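Side-chain contacts in catalase (Exiguobacterium oxidotolerans, PDB 2J2M), which catalyses the breakdown of hydrogen peroxide to water and molecular oxygen, using haem iron, as a tetramer of identical subunits: residues S22-A25 with P30-L33; R58-H63 with N244-A249; A280-F285 with K417-G422; N364-D369 with E384-Q389. One frame throughout, in Å; residues are numbered along the deposited sequence.

In the fold
From the N terminus, contact 1 closes a short hairpin-like turn in the extended arm, its segments five residues apart, its centre about 49 Å from the centre of the chain and wrapped in the other subunits. Contact 2 follows, joining segments 181 residues apart: strand 59-68 of the antiparallel barrel and helix 241-251. Contact 3 closes a loop of 131 intervening residues, tying the connection between strands 257-265 and 292-302 to the approach to the C-terminal helices. Contact 4 is nested inside that loop and pins one fold of the long irregular segment after helix 330-346. No two contacts touch; contacts 1 and 3, with centres 68 Å apart, lie on opposite sides of the chain's centre.

Contact 1. Residues S22-A25 with P30-L33; sequences SRTA and PTLL
A chi1 of -175° swings the Arg23 chain away from its own backbone N, and Leu32 (chi1 -65°) turns CG away from its carbonyl carbon; the two side chains then meet aliphatic part to aliphatic part: CG of Arg23 lies 3.8 Å from CD1 of Leu32. The extended arginine offers its methylenes to the leucine, while its guanidinium runs on to other subunits, NH1 reaching the carbonyl of Asp401 of the fourth subunit. The other leucine branch, CD2, packs on CB of Ala25 at 4.0 Å, a place where a small methyl fits between Leu32 and the ring of Pro30.

The backbones form a single antiparallel bridge with Thr24 and Thr31 as a non-hydrogen-bonded pair. On one side Leu32 N donates a hydrogen bond to Arg23 O (3.0 Å); on the other, Ala25 N reaches Pro30 O at 2.7 Å. Proline suits this place because the bridge uses its carbonyl and needs no N-H from it. A water bridges the hydroxyls of Ser22 and Thr31, donating to OG of Ser22, which also bonds Asp138 of the second subunit.

Helix 36-45 begins soon after, and its Leu38 touches both Ser22 and Thr31. Arg23 and Thr24 also pair with a strand of the second subunit, extending the sheet across the interface, while Pro30 packs on Leu32 of the third subunit and Leu32 on its Pro30.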
loop_
_atom_site.group_PDB
_atom_site.type_symbol
_atom_site.label_atom_id
_atom_site.label_comp_id
_atom_site.label_asym_id
_atom_site.label_seq_id
_atom_site.Cartn_x
_atom_site.Cartn_y
_atom_site.Cartn_z
ATOM N N SER A 22 0.244 18.212 -24.594
ATOM C CA SER A 22 0.886 18.608 -23.344
ATOM C C SER A 22 1.260 20.089 -23.376
ATOM O O SER A 22 1.396 20.681 -24.445
ATOM C CB SER A 22 2.128 17.763 -23.091
ATOM O OG SER A 22 1.803 16.385 -23.068
ATOM N N ARG A 23 1.408 20.694 -22.199
ATOM C CA ARG A 23 1.931 22.043 -22.117
ATOM C C ARG A 23 3.456 21.987 -22.185
ATOM O O ARG A 23 4.095 21.368 -21.344
ATOM C CB ARG A 23 1.468 22.755 -20.847
ATOM C CG ARG A 23 1.927 24.188 -20.842
ATOM C CD ARG A 23 1.308 25.038 -19.741
ATOM N NE ARG A 23 1.487 26.447 -20.096
ATOM C CZ ARG A 23 0.504 27.297 -20.368
ATOM N NH1 ARG A 23 0.795 28.549 -20.722
ATOM N NH2 ARG A 23 -0.765 26.920 -20.266
ATOM N N THR A 24 4.023 22.627 -23.201
ATOM C CA THR A 24 5.464 22.537 -23.452
ATOM C C THR A 24 6.138 23.900 -23.502
ATOM O O THR A 24 5.476 24.925 -23.716
ATOM C CB THR A 24 5.774 21.764 -24.773
ATOM O OG1 THR A 24 5.043 22.348 -25.872
ATOM C CG2 THR A 24 5.423 20.289 -24.604
ATOM N N ALA A 25 7.457 23.909 -23.301
ATOM C CA ALA A 25 8.207 25.153 -23.275
ATOM C C ALA A 25 8.522 25.571 -24.714
ATOM O O ALA A 25 9.674 25.549 -25.163
ATOM C CB ALA A 25 9.471 24.986 -22.449
ATOM N N PRO A 30 10.650 21.190 -24.333
ATOM C CA PRO A 30 10.282 20.172 -23.347
ATOM C C PRO A 30 8.996 20.477 -22.529
ATOM O O PRO A 30 8.551 21.624 -22.433
ATOM C CB PRO A 30 11.525 20.078 -22.465
ATOM C CG PRO A 30 12.161 21.387 -22.588
ATOM C CD PRO A 30 11.884 21.906 -23.967
ATOM N N THR A 31 8.420 19.413 -21.977
ATOM C CA THR A 31 7.176 19.436 -21.245
ATOM C C THR A 31 7.343 20.099 -19.873
ATOM O O THR A 31 8.409 19.997 -19.239
ATOM C CB THR A 31 6.630 18.014 -21.124
ATOM O OG1 THR A 31 6.431 17.491 -22.446
ATOM C CG2 THR A 31 5.299 17.945 -20.342
ATOM N N LEU A 32 6.294 20.792 -19.438
ATOM C CA LEU A 32 6.341 21.539 -18.187
ATOM C C LEU A 32 5.843 20.728 -16.989
ATOM O O LEU A 32 4.824 20.009 -17.072
ATOM C CB LEU A 32 5.544 22.847 -18.317
ATOM C CG LEU A 32 6.092 23.861 -19.319
ATOM C CD1 LEU A 32 5.254 25.161 -19.265
ATOM C CD2 LEU A 32 7.574 24.135 -19.071
ATOM N N LEU A 33 6.563 20.854 -15.881
ATOM C CA LEU A 33 6.128 20.257 -14.622
ATOM C C LEU A 33 4.755 20.789 -14.212
ATOM O O LEU A 33 4.024 20.111 -13.509
ATOM C CB LEU A 33 7.141 20.516 -13.497
ATOM C CG LEU A 33 6.920 19.740 -12.189
ATOM C CD1 LEU A 33 7.007 18.236 -12.420
ATOM C CD2 LEU A 33 7.934 20.143 -11.157
HETATM O O HOH W 1 4.562 15.522 -22.546
#

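Contact 2. Residues R58-H63 with N244-A249; sequences RGFGAH and NDTFQA
Over one face of the Phe60 ring sits CB of Thr246, 3.6 Å above the plane and displaced toward the rim, and CE1 of the same ring points at the edge of the Phe247 ring. This is strand-on-helix packing in the catalase fold: strand 59-68 of the antiparallel barrel turns Phe60 toward helix 241-251, whose consecutive residues Thr246 and Phe247 receive it. The threonine supplies a CH-pi contact, its CB 4.0 Å from the ring centroid and 26° off the normal.

A flat phenyl suits a site where strand and helix backbones stay well apart, CA of Phe60 being 8.2 Å from CA of Thr246, since it spans the gap without polar demands. The Phe247 side chain crosses that of Phe60 at about a right angle, its CB 3.8 Å from CE1 of Phe60. Threonine can face a ring in this buried layer because its hydroxyl is paid for by the helix itself: OG1 bonds the carbonyl of Ala242, one turn back. The chi1 of -43° leaves CG2 of Thr246 on the far side from its backbone N, 3.3 Å from CE2 of Phe60, tighter than an ordinary carbon-carbon contact.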
loop_
_atom_site.group_PDB
_atom_site.type_symbol
_atom_site.label_atom_id
_atom_site.label_comp_id
_atom_site.label_asym_id
_atom_site.label_seq_id
_atom_site.Cartn_x
_atom_site.Cartn_y
_atom_site.Cartn_z
ATOM N N ARG A 58 -7.644 -15.709 -12.890
ATOM C CA ARG A 58 -8.423 -15.702 -14.149
ATOM C C ARG A 58 -9.886 -16.071 -13.874
ATOM O O ARG A 58 -10.179 -17.142 -13.355
ATOM C CB ARG A 58 -7.784 -16.631 -15.189
ATOM C CG ARG A 58 -8.668 -16.956 -16.381
ATOM C CD ARG A 58 -9.014 -15.699 -17.223
ATOM N NE ARG A 58 -8.390 -15.703 -18.543
ATOM C CZ ARG A 58 -8.683 -14.846 -19.519
ATOM N NH1 ARG A 58 -9.568 -13.882 -19.317
ATOM N NH2 ARG A 58 -8.075 -14.948 -20.695
ATOM N N GLY A 59 -10.800 -15.171 -14.201
ATOM C CA GLY A 59 -12.210 -15.389 -13.900
ATOM C C GLY A 59 -13.245 -14.502 -14.589
ATOM O O GLY A 59 -12.902 -13.542 -15.307
ATOM N N PHE A 60 -14.521 -14.826 -14.323
ATOM C CA PHE A 60 -15.670 -14.203 -14.955
ATOM C C PHE A 60 -16.813 -14.083 -13.960
ATOM O O PHE A 60 -17.209 -15.075 -13.339
ATOM C CB PHE A 60 -16.156 -15.018 -16.181
ATOM C CG PHE A 60 -17.503 -14.544 -16.727
ATOM C CD1 PHE A 60 -17.565 -13.509 -17.664
ATOM C CD2 PHE A 60 -18.710 -15.108 -16.254
ATOM C CE1 PHE A 60 -18.793 -13.052 -18.160
ATOM C CE2 PHE A 60 -19.955 -14.653 -16.719
ATOM C CZ PHE A 60 -20.001 -13.611 -17.679
ATOM N N GLY A 61 -17.365 -12.880 -13.844
ATOM C CA GLY A 61 -18.439 -12.611 -12.901
ATOM C C GLY A 61 -19.708 -12.068 -13.518
ATOM O O GLY A 61 -19.667 -11.304 -14.505
ATOM N N ALA A 62 -20.839 -12.473 -12.931
ATOM C CA ALA A 62 -22.156 -11.955 -13.350
ATOM C C ALA A 62 -23.140 -11.854 -12.211
ATOM O O ALA A 62 -22.984 -12.522 -11.179
ATOM C CB ALA A 62 -22.742 -12.785 -14.480
ATOM N N HIS A 63 -24.133 -10.991 -12.399
ATOM C CA HIS A 63 -25.230 -10.799 -11.459
ATOM C C HIS A 63 -26.403 -11.700 -11.787
ATOM O O HIS A 63 -26.634 -12.044 -12.951
ATOM C CB HIS A 63 -25.758 -9.377 -11.538
ATOM C CG HIS A 63 -24.787 -8.348 -11.085
ATOM N ND1 HIS A 63 -24.656 -7.990 -9.765
ATOM C CD2 HIS A 63 -23.897 -7.603 -11.774
ATOM C CE1 HIS A 63 -23.730 -7.055 -9.656
ATOM N NE2 HIS A 63 -23.251 -6.805 -10.862
ATOM N N ASN A 244 -15.982 -15.349 -22.774
ATOM C CA ASN A 244 -16.693 -15.039 -24.002
ATOM C C ASN A 244 -18.068 -15.721 -24.110
ATOM O O ASN A 244 -19.077 -15.038 -24.302
ATOM C CB ASN A 244 -15.830 -15.459 -25.194
ATOM C CG ASN A 244 -16.175 -14.705 -26.465
ATOM O OD1 ASN A 244 -17.014 -13.791 -26.461
ATOM N ND2 ASN A 244 -15.499 -15.067 -27.570
ATOM N N ASP A 245 -18.087 -17.052 -23.970
ATOM C CA ASP A 245 -19.300 -17.862 -24.102
ATOM C C ASP A 245 -20.340 -17.531 -23.023
ATOM O O ASP A 245 -21.526 -17.422 -23.323
ATOM C CB ASP A 245 -18.960 -19.375 -24.087
ATOM C CG ASP A 245 -20.201 -20.263 -23.940
ATOM O OD1 ASP A 245 -20.933 -20.449 -24.922
ATOM O OD2 ASP A 245 -20.457 -20.783 -22.836
ATOM N N THR A 246 -19.887 -17.365 -21.775
ATOM C CA THR A 246 -20.794 -17.033 -20.663
ATOM C C THR A 246 -21.311 -15.597 -20.762
ATOM O O THR A 246 -22.487 -15.321 -20.433
ATOM C CB THR A 246 -20.156 -17.258 -19.248
ATOM O OG1 THR A 246 -19.435 -18.490 -19.224
ATOM C CG2 THR A 246 -21.229 -17.325 -18.183
ATOM N N PHE A 247 -20.438 -14.682 -21.189
ATOM C CA PHE A 247 -20.894 -13.319 -21.450
ATOM C C PHE A 247 -21.954 -13.235 -22.564
ATOM O O PHE A 247 -22.966 -12.552 -22.389
ATOM C CB PHE A 247 -19.744 -12.364 -21.757
ATOM C CG PHE A 247 -20.164 -10.924 -21.781
ATOM C CD1 PHE A 247 -20.790 -10.376 -22.908
ATOM C CD2 PHE A 247 -19.945 -10.112 -20.682
ATOM C CE1 PHE A 247 -21.197 -9.052 -22.923
ATOM C CE2 PHE A 247 -20.336 -8.781 -20.703
ATOM C CZ PHE A 247 -20.967 -8.252 -21.824
ATOM N N GLN A 248 -21.723 -13.915 -23.685
ATOM C CA GLN A 248 -22.663 -13.904 -24.812
ATOM C C GLN A 248 -24.028 -14.531 -24.470
ATOM O O GLN A 248 -25.071 -13.973 -24.807
ATOM C CB GLN A 248 -22.047 -14.593 -26.049
ATOM C CG GLN A 248 -20.921 -13.794 -26.739
ATOM C CD GLN A 248 -21.276 -12.315 -26.917
ATOM O OE1 GLN A 248 -20.573 -11.423 -26.397
ATOM N NE2 GLN A 248 -22.377 -12.047 -27.627
ATOM N N ALA A 249 -24.009 -15.685 -23.804
ATOM C CA ALA A 249 -25.223 -16.352 -23.340
ATOM C C ALA A 249 -26.118 -15.449 -22.497
ATOM O O ALA A 249 -27.327 -15.462 -22.658
ATOM C CB ALA A 249 -24.875 -17.618 -22.566
#

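Contact 3. Residues A280-F285 with K417-G422; sequences ATKDWF and KTNNFG
Lys282 makes the whole bonded part of this contact, driving its ammonium into the backbone of Thr418 and Asn419. NZ donates to Thr418 O at 2.7 Å, nearly in line with the carbonyl (164° at the oxygen), and more weakly to Asn419 O at 3.0 Å. Its chain bends at chi2 (-59°) and again at chi4 (-62°), which turns NZ toward both oxygens and also leaves CE 3.9 Å from CB of Asn419. Asparagine is apt here: its backbone conformation is left-handed, which this residue tolerates well, and its ND2 bonds the carbonyl of Asp274.

Away from this tight knot the contact thins out quickly. The CB of Thr418 points away from the lysine, and Lys417 is solvent-exposed, its amine bonding the carbonyl of Phe273. Asn420 comes no closer than 4.4 Å, from its N to Lys282 NZ, and its OD1 is engaged by Arg137. Just beyond, Phe421 holds the N-cap position of helix 422-430, so the gripped loop leads straight into the C-terminal helices.

The buried ammonium is also matched by a salt bridge to Asp279 and a weak bond to Thr281 OG1. One carboxylate and two carbonyls should together keep the lysine protonated, and the charge thereby ties the barrel's connecting loop to the entrance of the helical region.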
loop_
_atom_site.group_PDB
_atom_site.type_symbol
_atom_site.label_atom_id
_atom_site.label_comp_id
_atom_site.label_asym_id
_atom_site.label_seq_id
_atom_site.Cartn_x
_atom_site.Cartn_y
_atom_site.Cartn_z
ATOM N N ALA A 280 -11.539 -33.240 3.555
ATOM C CA ALA A 280 -11.790 -32.605 2.246
ATOM C C ALA A 280 -11.281 -33.364 0.992
ATOM O O ALA A 280 -11.561 -32.967 -0.172
ATOM C CB ALA A 280 -11.275 -31.185 2.249
ATOM N N THR A 281 -10.523 -34.432 1.225
ATOM C CA THR A 281 -10.136 -35.356 0.147
ATOM C C THR A 281 -11.226 -36.383 -0.105
ATOM O O THR A 281 -11.058 -37.264 -0.972
ATOM C CB THR A 281 -8.808 -36.101 0.435
ATOM O OG1 THR A 281 -8.890 -36.751 1.700
ATOM C CG2 THR A 281 -7.595 -35.143 0.448
ATOM N N LYS A 282 -12.345 -36.256 0.620
ATOM C CA LYS A 282 -13.442 -37.246 0.575
ATOM C C LYS A 282 -14.747 -36.687 0.020
ATOM O O LYS A 282 -15.129 -35.578 0.336
ATOM C CB LYS A 282 -13.695 -37.857 1.968
ATOM C CG LYS A 282 -12.489 -38.619 2.554
ATOM C CD LYS A 282 -12.049 -39.789 1.649
ATOM C CE LYS A 282 -10.879 -40.597 2.219
ATOM N NZ LYS A 282 -9.613 -39.805 2.395
ATOM N N ASP A 283 -15.413 -37.482 -0.810
ATOM C CA ASP A 283 -16.715 -37.149 -1.383
ATOM C C ASP A 283 -17.841 -37.859 -0.622
ATOM O O ASP A 283 -17.589 -38.840 0.107
ATOM C CB ASP A 283 -16.770 -37.514 -2.869
ATOM C CG ASP A 283 -17.915 -36.840 -3.598
ATOM O OD1 ASP A 283 -18.680 -36.074 -2.964
ATOM O OD2 ASP A 283 -18.062 -37.051 -4.821
ATOM N N TRP A 284 -19.058 -37.317 -0.757
ATOM C CA TRP A 284 -20.272 -37.918 -0.207
ATOM C C TRP A 284 -21.062 -38.289 -1.408
ATOM O O TRP A 284 -21.711 -37.425 -2.012
ATOM C CB TRP A 284 -21.123 -36.933 0.589
ATOM C CG TRP A 284 -20.572 -36.441 1.861
ATOM C CD1 TRP A 284 -19.319 -36.656 2.374
ATOM C CD2 TRP A 284 -21.249 -35.601 2.789
ATOM N NE1 TRP A 284 -19.179 -35.993 3.580
ATOM C CE2 TRP A 284 -20.353 -35.347 3.861
ATOM C CE3 TRP A 284 -22.544 -35.061 2.846
ATOM C CZ2 TRP A 284 -20.705 -34.553 4.953
ATOM C CZ3 TRP A 284 -22.889 -34.267 3.932
ATOM C CH2 TRP A 284 -21.970 -34.019 4.966
ATOM N N PHE A 285 -20.996 -39.561 -1.765
ATOM C CA PHE A 285 -21.660 -40.050 -2.960
ATOM C C PHE A 285 -23.164 -39.858 -2.828
ATOM O O PHE A 285 -23.710 -40.046 -1.746
ATOM C CB PHE A 285 -21.301 -41.515 -3.198
ATOM C CG PHE A 285 -19.831 -41.757 -3.425
ATOM C CD1 PHE A 285 -19.146 -42.708 -2.676
ATOM C CD2 PHE A 285 -19.127 -41.051 -4.408
ATOM C CE1 PHE A 285 -17.769 -42.975 -2.912
ATOM C CE2 PHE A 285 -17.757 -41.293 -4.626
ATOM C CZ PHE A 285 -17.081 -42.263 -3.876
ATOM N N LYS A 417 -8.539 -41.863 10.499
ATOM C CA LYS A 417 -8.779 -42.643 9.278
ATOM C C LYS A 417 -8.637 -41.841 7.995
ATOM O O LYS A 417 -9.579 -41.187 7.506
ATOM C CB LYS A 417 -10.037 -43.531 9.303
ATOM C CG LYS A 417 -11.265 -42.990 9.949
ATOM C CD LYS A 417 -12.409 -43.982 9.698
ATOM C CE LYS A 417 -13.514 -43.838 10.752
ATOM N NZ LYS A 417 -14.712 -44.695 10.493
ATOM N N THR A 418 -7.424 -41.922 7.459
ATOM C CA THR A 418 -7.022 -41.144 6.304
ATOM C C THR A 418 -7.573 -41.724 5.037
ATOM O O THR A 418 -8.020 -40.991 4.180
ATOM C CB THR A 418 -5.503 -41.050 6.227
ATOM O OG1 THR A 418 -4.951 -42.380 6.318
ATOM C CG2 THR A 418 -4.994 -40.159 7.390
ATOM N N ASN A 419 -7.546 -43.045 4.924
ATOM C CA ASN A 419 -8.099 -43.733 3.761
ATOM C C ASN A 419 -7.734 -42.978 2.468
ATOM O O ASN A 419 -8.613 -42.506 1.723
ATOM C CB ASN A 419 -9.616 -43.894 3.935
ATOM C CG ASN A 419 -10.228 -44.826 2.921
ATOM O OD1 ASN A 419 -9.553 -45.350 2.025
ATOM N ND2 ASN A 419 -11.521 -45.043 3.056
ATOM N N ASN A 420 -6.425 -42.866 2.236
ATOM C CA ASN A 420 -5.859 -42.112 1.113
ATOM C C ASN A 420 -6.163 -42.670 -0.284
ATOM O O ASN A 420 -6.119 -41.918 -1.279
ATOM C CB ASN A 420 -4.328 -41.980 1.275
ATOM C CG ASN A 420 -3.931 -40.988 2.364
ATOM O OD1 ASN A 420 -4.690 -40.080 2.714
ATOM N ND2 ASN A 420 -2.731 -41.150 2.891
ATOM N N PHE A 421 -6.459 -43.972 -0.349
ATOM C CA PHE A 421 -6.520 -44.719 -1.617
ATOM C C PHE A 421 -7.865 -45.416 -1.854
ATOM O O PHE A 421 -8.233 -45.712 -2.997
ATOM C CB PHE A 421 -5.386 -45.762 -1.672
ATOM C CG PHE A 421 -4.017 -45.194 -1.378
ATOM C CD1 PHE A 421 -3.371 -44.370 -2.299
ATOM C CD2 PHE A 421 -3.378 -45.483 -0.178
ATOM C CE1 PHE A 421 -2.118 -43.843 -2.036
ATOM C CE2 PHE A 421 -2.117 -44.943 0.110
ATOM C CZ PHE A 421 -1.483 -44.128 -0.820
ATOM N N GLY A 422 -8.591 -45.668 -0.768
ATOM C CA GLY A 422 -9.806 -46.474 -0.802
ATOM C C GLY A 422 -10.900 -45.770 -1.563
ATOM O O GLY A 422 -11.487 -46.349 -2.491
#

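Contact 4. Residues N364-D369 with E384-Q389; sequences NNYQRD and EPNRYQ
The hydroxyl of Tyr366 is held by two groups: Asn386 ND2 donates to OH at 3.2 Å with an angle of 157° at the hydrogen, and OH bonds the carbonyl of Pro392 as well. The donor keeps the oxygen close to the plane of its own amide, although amide and phenol planes are turned 50° apart. ND2 also serves the carbonyl of Tyr383, so both the amide and the phenol are doubly engaged in this buried spot.

Beside the hydroxyl, the aliphatic stem of Glu384 lies over one face of the Tyr366 ring. Its CB stands 3.7 Å from the Tyr366 ring centroid, 20° off the normal, in a CH-pi contact, and CG of Glu384 lies 3.7 Å from CE1 of Tyr366. A bend at chi2 leads the carboxylate off the ring, where OE2 meets Asn19 and Gln20 of the fourth subunit. Glutamate thus combines a greasy stem for the phenol with a charged end for the interface. Tyrosine is equally apt, giving a face to one residue and a hydroxyl to another.

The cis peptide before Pro385 bends the chain between Glu384 and Asn386, both facing Tyr366. Asn386 OD1 accepts from Tyr388 N at 3.3 Å on a lone pair. That bond defines an Asx turn, set in the long wrapping loop beneath which, as in other catalases, the N-terminal arm of a neighbouring subunit is threaded.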
loop_
_atom_site.group_PDB
_atom_site.type_symbol
_atom_site.label_atom_id
_atom_site.label_comp_id
_atom_site.label_asym_id
_atom_site.label_seq_id
_atom_site.Cartn_x
_atom_site.Cartn_y
_atom_site.Cartn_z
ATOM N N ASN A 364 -23.982 -1.527 10.912
ATOM C CA ASN A 364 -23.982 -0.580 12.031
ATOM C C ASN A 364 -23.049 -1.043 13.122
ATOM O O ASN A 364 -23.405 -1.928 13.915
ATOM C CB ASN A 364 -25.391 -0.416 12.616
ATOM C CG ASN A 364 -26.310 0.363 11.704
ATOM O OD1 ASN A 364 -26.053 1.538 11.411
ATOM N ND2 ASN A 364 -27.384 -0.288 11.228
ATOM N N ASN A 365 -21.851 -0.457 13.161
ATOM C CA ASN A 365 -20.886 -0.811 14.204
ATOM C C ASN A 365 -19.906 0.285 14.597
ATOM O O ASN A 365 -20.000 1.427 14.149
ATOM C CB ASN A 365 -20.171 -2.129 13.876
ATOM C CG ASN A 365 -19.395 -2.087 12.577
ATOM O OD1 ASN A 365 -18.801 -1.064 12.212
ATOM N ND2 ASN A 365 -19.369 -3.222 11.881
ATOM N N TYR A 366 -18.945 -0.109 15.426
ATOM C CA TYR A 366 -18.012 0.791 16.063
ATOM C C TYR A 366 -16.624 0.786 15.417
ATOM O O TYR A 366 -15.698 1.390 15.963
ATOM C CB TYR A 366 -17.934 0.405 17.536
ATOM C CG TYR A 366 -19.276 0.556 18.208
ATOM C CD1 TYR A 366 -20.179 -0.516 18.258
ATOM C CD2 TYR A 366 -19.671 1.776 18.740
ATOM C CE1 TYR A 366 -21.429 -0.366 18.867
ATOM C CE2 TYR A 366 -20.919 1.934 19.342
ATOM C CZ TYR A 366 -21.779 0.869 19.408
ATOM O OH TYR A 366 -22.996 1.029 19.974
ATOM N N GLN A 367 -16.485 0.107 14.270
ATOM C CA GLN A 367 -15.252 0.121 13.493
ATOM C C GLN A 367 -15.089 1.480 12.800
ATOM O O GLN A 367 -16.082 2.101 12.376
ATOM C CB GLN A 367 -15.236 -0.999 12.446
ATOM C CG GLN A 367 -15.227 -2.395 13.014
ATOM C CD GLN A 367 -15.206 -3.460 11.930
ATOM O OE1 GLN A 367 -14.753 -3.215 10.827
ATOM N NE2 GLN A 367 -15.686 -4.660 12.255
ATOM N N ARG A 368 -13.840 1.932 12.667
ATOM C CA ARG A 368 -13.571 3.282 12.192
ATOM C C ARG A 368 -12.314 3.351 11.341
ATOM O O ARG A 368 -11.411 2.524 11.478
ATOM C CB ARG A 368 -13.410 4.241 13.394
ATOM C CG ARG A 368 -14.729 4.547 14.192
ATOM C CD ARG A 368 -15.792 5.184 13.288
ATOM N NE ARG A 368 -16.986 5.599 13.996
ATOM C CZ ARG A 368 -18.025 4.809 14.286
ATOM N NH1 ARG A 368 -18.003 3.508 13.964
ATOM N NH2 ARG A 368 -19.084 5.314 14.928
ATOM N N ASP A 369 -12.251 4.382 10.493
ATOM C CA ASP A 369 -11.008 4.812 9.830
ATOM C C ASP A 369 -10.536 3.825 8.751
ATOM O O ASP A 369 -11.371 3.266 8.017
ATOM C CB ASP A 369 -9.898 5.112 10.866
ATOM C CG ASP A 369 -10.257 6.259 11.847
ATOM O OD1 ASP A 369 -9.355 6.669 12.598
ATOM O OD2 ASP A 369 -11.396 6.777 11.884
ATOM N N GLU A 384 -18.263 0.473 22.376
ATOM C CA GLU A 384 -19.361 -0.264 23.034
ATOM C C GLU A 384 -18.796 -1.154 24.150
ATOM O O GLU A 384 -17.739 -1.747 23.983
ATOM C CB GLU A 384 -20.082 -1.139 22.016
ATOM C CG GLU A 384 -21.505 -1.530 22.368
ATOM C CD GLU A 384 -21.613 -2.754 23.251
ATOM O OE1 GLU A 384 -22.681 -2.907 23.867
ATOM O OE2 GLU A 384 -20.657 -3.564 23.341
ATOM N N PRO A 385 -19.471 -1.241 25.306
ATOM C CA PRO A 385 -20.692 -0.554 25.742
ATOM C C PRO A 385 -20.526 0.961 25.853
ATOM O O PRO A 385 -19.414 1.473 25.989
ATOM C CB PRO A 385 -20.992 -1.184 27.115
ATOM C CG PRO A 385 -19.680 -1.630 27.607
ATOM C CD PRO A 385 -18.960 -2.134 26.362
ATOM N N ASN A 386 -21.654 1.646 25.733
ATOM C CA ASN A 386 -21.758 3.088 25.920
ATOM C C ASN A 386 -23.118 3.381 26.584
ATOM O O ASN A 386 -23.900 2.437 26.808
ATOM C CB ASN A 386 -21.601 3.818 24.577
ATOM C CG ASN A 386 -22.518 3.285 23.512
ATOM O OD1 ASN A 386 -23.730 3.449 23.584
ATOM N ND2 ASN A 386 -21.949 2.648 22.517
ATOM N N ARG A 387 -23.381 4.659 26.886
ATOM C CA ARG A 387 -24.583 5.095 27.615
ATOM C C ARG A 387 -25.809 5.372 26.741
ATOM O O ARG A 387 -26.919 5.583 27.247
ATOM C CB ARG A 387 -24.286 6.357 28.444
ATOM C CG ARG A 387 -23.925 7.596 27.632
ATOM C CD ARG A 387 -23.690 8.820 28.537
ATOM N NE ARG A 387 -22.463 8.744 29.338
ATOM C CZ ARG A 387 -21.285 9.298 29.018
ATOM N NH1 ARG A 387 -21.124 9.997 27.902
ATOM N NH2 ARG A 387 -20.256 9.176 29.839
ATOM N N TYR A 388 -25.610 5.391 25.434
ATOM C CA TYR A 388 -26.629 5.886 24.528
ATOM C C TYR A 388 -27.481 4.732 24.017
ATOM O O TYR A 388 -26.972 3.702 23.571
ATOM C CB TYR A 388 -25.968 6.668 23.394
ATOM C CG TYR A 388 -25.006 7.749 23.873
ATOM C CD1 TYR A 388 -23.618 7.523 23.912
ATOM C CD2 TYR A 388 -25.478 8.997 24.278
ATOM C CE1 TYR A 388 -22.718 8.520 24.344
ATOM C CE2 TYR A 388 -24.590 10.006 24.708
ATOM C CZ TYR A 388 -23.221 9.746 24.737
ATOM O OH TYR A 388 -22.376 10.721 25.166
ATOM N N GLN A 389 -28.790 4.901 24.117
ATOM C CA GLN A 389 -29.731 3.840 23.781
ATOM C C GLN A 389 -29.929 3.699 22.273
ATOM O O GLN A 389 -30.300 2.630 21.812
ATOM C CB GLN A 389 -31.093 4.068 24.470
ATOM C CG GLN A 389 -31.579 2.850 25.256
ATOM C CD GLN A 389 -33.101 2.713 25.268
ATOM O OE1 GLN A 389 -33.815 3.479 25.938
ATOM N NE2 GLN A 389 -33.604 1.724 24.524
#